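Local coordinates for protein 4-hydroxybenzoyl-CoA thioesterase (Staphylococcus aureus, PDB 6FDG) that probably hydrolyses the thioester of an acyl-CoA, with DHNA-CoA of the vitamin K2 pathway as the likely substrate, using a hotdog-fold thioesterase domain, at residues Y37-M48 against F126-V136. Residues are numbered along the deposited sequence; the frame is centred on the assembly and turned at random. Where two conformers were deposited one is given.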
# COMPACT_ATOMS: atom_id res chain seq x y z
N TYR A 37 -14.41 -7.98 14.57
CA TYR A 37 -14.90 -7.93 15.96
C TYR A 37 -16.23 -7.18 15.95
O TYR A 37 -17.24 -7.63 16.54
CB TYR A 37 -13.87 -7.29 16.89
CG TYR A 37 -14.31 -7.10 18.28
CD1 TYR A 37 -15.06 -5.98 18.66
CD2 TYR A 37 -13.97 -8.02 19.29
CE1 TYR A 37 -15.47 -5.77 19.96
CE2 TYR A 37 -14.36 -7.83 20.61
CZ TYR A 37 -15.12 -6.73 20.96
OH TYR A 37 -15.51 -6.55 22.31
N ILE A 38 -16.27 -5.99 15.38
CA ILE A 38 -17.47 -5.19 15.42
C ILE A 38 -18.59 -5.95 14.72
O ILE A 38 -19.77 -5.86 15.26
CB ILE A 38 -17.11 -3.82 14.72
CG1 ILE A 38 -16.13 -3.02 15.56
CG2 ILE A 38 -18.42 -3.04 14.36
CD1 ILE A 38 -15.59 -1.79 14.84
N SER A 39 -18.36 -6.50 13.59
CA SER A 39 -19.44 -7.27 12.95
C SER A 39 -19.97 -8.39 13.83
O SER A 39 -21.17 -8.66 14.03
CB SER A 39 -18.94 -7.75 11.62
OG SER A 39 -19.86 -8.40 10.79
N LYS A 40 -19.08 -9.15 14.40
CA LYS A 40 -19.47 -10.28 15.28
C LYS A 40 -20.19 -9.82 16.46
O LYS A 40 -21.09 -10.58 17.00
CB LYS A 40 -18.23 -11.13 15.57
CG LYS A 40 -17.77 -11.92 14.39
CD LYS A 40 -16.39 -12.56 14.48
CE LYS A 40 -16.14 -13.54 13.45
NZ LYS A 40 -14.75 -14.04 13.50
N LEU A 41 -20.00 -8.65 17.00
CA LEU A 41 -20.68 -8.13 18.14
C LEU A 41 -22.07 -7.70 17.68
O LEU A 41 -22.91 -7.59 18.60
CB LEU A 41 -19.90 -6.96 18.79
CG LEU A 41 -20.25 -6.57 20.13
CD1 LEU A 41 -20.10 -7.73 21.14
CD2 LEU A 41 -19.44 -5.31 20.47
N GLY A 42 -22.34 -7.54 16.41
CA GLY A 42 -23.66 -7.24 15.84
C GLY A 42 -23.72 -5.93 15.15
O GLY A 42 -24.87 -5.46 14.89
N PHE A 43 -22.65 -5.31 14.69
CA PHE A 43 -22.71 -3.93 14.16
C PHE A 43 -21.95 -3.77 12.88
O PHE A 43 -21.14 -4.57 12.47
CB PHE A 43 -22.15 -2.96 15.21
CG PHE A 43 -22.88 -3.01 16.54
CD1 PHE A 43 -24.14 -2.41 16.64
CD2 PHE A 43 -22.38 -3.64 17.64
CE1 PHE A 43 -24.83 -2.48 17.86
CE2 PHE A 43 -23.09 -3.84 18.81
CZ PHE A 43 -24.36 -3.21 18.92
N SER A 44 -22.14 -2.71 12.15
CA SER A 44 -21.54 -2.51 10.88
C SER A 44 -20.88 -1.16 10.89
O SER A 44 -21.55 -0.12 11.01
CB SER A 44 -22.63 -2.47 9.83
OG SER A 44 -22.09 -1.96 8.62
N TYR A 45 -19.56 -1.12 10.70
CA TYR A 45 -18.92 0.12 10.55
C TYR A 45 -19.39 0.92 9.33
O TYR A 45 -19.54 2.13 9.34
CB TYR A 45 -17.40 -0.05 10.55
CG TYR A 45 -16.72 1.30 10.41
CD1 TYR A 45 -16.76 2.26 11.42
CD2 TYR A 45 -15.99 1.65 9.28
CE1 TYR A 45 -16.24 3.52 11.27
CE2 TYR A 45 -15.39 2.85 9.12
CZ TYR A 45 -15.51 3.86 10.12
OH TYR A 45 -14.99 5.08 9.97
N ALA A 46 -19.71 0.22 8.21
CA ALA A 46 -20.22 1.00 7.06
C ALA A 46 -21.55 1.71 7.43
O ALA A 46 -21.80 2.81 6.92
CB ALA A 46 -20.44 0.03 5.89
N ASP A 47 -22.36 1.10 8.29
CA ASP A 47 -23.60 1.78 8.78
C ASP A 47 -23.31 2.97 9.65
O ASP A 47 -23.97 4.01 9.50
CB ASP A 47 -24.47 0.88 9.60
CG ASP A 47 -25.20 -0.16 8.80
OD1 ASP A 47 -25.28 -0.09 7.57
OD2 ASP A 47 -25.66 -1.11 9.50
N MET A 48 -22.25 2.99 10.44
CA MET A 48 -21.82 4.16 11.16
C MET A 48 -21.43 5.28 10.21
O MET A 48 -21.80 6.48 10.34
CB MET A 48 -20.63 3.77 12.09
CG MET A 48 -20.01 4.95 12.76
SD MET A 48 -18.71 4.53 13.95
CE MET A 48 -19.69 4.08 15.36
N PHE A 126 -24.94 6.54 18.81
CA PHE A 126 -25.18 5.14 18.65
C PHE A 126 -25.47 4.43 19.92
O PHE A 126 -24.62 3.65 20.49
CB PHE A 126 -23.93 4.46 17.91
CG PHE A 126 -23.58 5.08 16.67
CD1 PHE A 126 -24.24 4.60 15.57
CD2 PHE A 126 -22.75 6.14 16.56
CE1 PHE A 126 -24.06 5.12 14.29
CE2 PHE A 126 -22.55 6.71 15.27
CZ PHE A 126 -23.23 6.23 14.15
N PRO A 127 -26.63 4.69 20.56
CA PRO A 127 -26.89 4.13 21.92
C PRO A 127 -26.81 2.58 21.89
O PRO A 127 -26.43 2.09 22.98
CB PRO A 127 -28.33 4.65 22.31
CG PRO A 127 -28.83 5.26 21.01
CD PRO A 127 -27.71 5.59 20.07
N ASP A 128 -27.20 1.92 20.85
CA ASP A 128 -27.16 0.47 20.77
C ASP A 128 -25.68 -0.00 20.81
O ASP A 128 -25.39 -1.08 21.48
CB ASP A 128 -27.77 -0.02 19.47
CG ASP A 128 -27.39 0.82 18.16
OD1 ASP A 128 -27.08 2.09 18.14
OD2 ASP A 128 -27.47 0.17 17.08
N TRP A 129 -24.76 0.67 20.10
CA TRP A 129 -23.32 0.28 20.20
C TRP A 129 -22.87 0.54 21.59
O TRP A 129 -22.16 -0.32 22.21
CB TRP A 129 -22.49 1.13 19.22
CG TRP A 129 -22.64 0.91 17.81
CD1 TRP A 129 -23.77 1.00 17.04
CD2 TRP A 129 -21.56 0.69 16.86
NE1 TRP A 129 -23.46 0.87 15.71
CE2 TRP A 129 -22.12 0.74 15.57
CE3 TRP A 129 -20.19 0.51 17.01
CZ2 TRP A 129 -21.39 0.54 14.44
CZ3 TRP A 129 -19.45 0.35 15.79
CH2 TRP A 129 -20.10 0.36 14.59
N HIS A 130 -23.13 1.66 22.25
CA HIS A 130 -22.78 1.90 23.62
C HIS A 130 -23.25 0.86 24.61
O HIS A 130 -22.51 0.45 25.51
CB HIS A 130 -23.28 3.33 24.08
CG HIS A 130 -23.09 3.57 25.50
ND1 HIS A 130 -21.90 3.79 26.07
CD2 HIS A 130 -24.02 3.62 26.52
CE1 HIS A 130 -22.04 4.02 27.38
NE2 HIS A 130 -23.34 3.90 27.66
N GLU A 131 -24.50 0.42 24.41
CA GLU A 131 -25.01 -0.57 25.41
C GLU A 131 -24.16 -1.83 25.24
O GLU A 131 -23.85 -2.39 26.29
CB GLU A 131 -26.49 -0.82 25.10
CG GLU A 131 -27.13 -2.07 25.77
CD GLU A 131 -28.57 -2.32 25.27
OE1 GLU A 131 -28.83 -2.39 24.04
OE2 GLU A 131 -29.48 -2.45 26.12
N ALA A 132 -23.89 -2.24 24.00
CA ALA A 132 -23.12 -3.50 23.75
C ALA A 132 -21.67 -3.40 24.27
O ALA A 132 -21.22 -4.26 25.05
CB ALA A 132 -23.17 -3.89 22.36
N TYR A 133 -21.04 -2.22 24.00
CA TYR A 133 -19.68 -2.07 24.50
C TYR A 133 -19.56 -1.99 25.98
O TYR A 133 -18.61 -2.41 26.61
CB TYR A 133 -18.98 -0.82 23.78
CG TYR A 133 -18.40 -1.15 22.41
CD1 TYR A 133 -19.14 -1.47 21.34
CD2 TYR A 133 -17.04 -1.14 22.25
CE1 TYR A 133 -18.60 -1.77 20.10
CE2 TYR A 133 -16.46 -1.41 20.99
CZ TYR A 133 -17.21 -1.79 20.00
OH TYR A 133 -16.68 -2.11 18.73
N SER A 134 -20.56 -1.35 26.63
CA SER A 134 -20.59 -1.19 28.04
C SER A 134 -20.86 -2.60 28.69
O SER A 134 -20.19 -2.87 29.71
CB SER A 134 -21.74 -0.26 28.52
OG SER A 134 -21.40 1.08 28.17
N LYS A 135 -21.68 -3.37 28.13
CA LYS A 135 -21.93 -4.75 28.63
C LYS A 135 -20.65 -5.57 28.54
O LYS A 135 -20.24 -6.20 29.49
CB LYS A 135 -23.01 -5.41 27.86
CG LYS A 135 -23.28 -6.91 28.13
CD LYS A 135 -24.46 -7.45 27.31
CE LYS A 135 -24.78 -8.92 27.60
NZ LYS A 135 -24.85 -9.16 29.09
N VAL A 136 -19.98 -5.49 27.34
CA VAL A 136 -18.69 -6.19 27.18
C VAL A 136 -17.71 -5.77 28.16
O VAL A 136 -16.95 -6.57 28.71
CB VAL A 136 -18.24 -6.09 25.66
CG1 VAL A 136 -16.80 -6.56 25.56
CG2 VAL A 136 -19.12 -6.89 24.77
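W129 slots between F43 and M48, and the way its two faces are filled shows how a flat indole can knit a helix to a bent neighbouring segment without one hydrogen bond across the join. Over one face lies F43, its ring stacked on the five-membered ring with centroids 4.2 Å apart and planes 30° from parallel, while its CB sits 3.8 Å from the centroid of the six-membered ring. Against the opposite face presses the methyl of M48: CE stands 3.7 Å from the six-membered centroid, almost on the ring normal. M48 runs extended to SD and bends at chi3 (-80°), which drops CE between the indole and a face of F126, 4.0 Å from that ring's centroid. CE makes a CH-pi contact with each ring, and SD, oblique to both, adds Met-aromatic contacts. At the indole's edge, in its plane, S44 O lies 3.5 Å from W129 CZ2. The short side chain of A132 meets the edge of the F43 ring, F43 CE2 3.6 Å from A132 CB. Farther along helix 127-141, L41 divides its methyls, CD2 against Y133 CE1 (3.7 Å) and CD1 against V136 CG2. The hydroxyl of Y133 passes beside I38 CG1, meets the edge of the Y37 ring and hydrogen-bonds Y90. The backbone bend that delivers F43 comes from a Schellman motif at G42; then S44 OG caps helix 45-50 by accepting from D47 N. Helix 127-141 thus lies across the C-terminal end of helix 26-41, the long helix wrapped by the hotdog fold's curved sheet, their local axes at 98°, and beside the start of helix 45-50. Strand 73-83 backs Y37 and Y133 through V80, and strand 53-54 flanks M48 and F126 through I53.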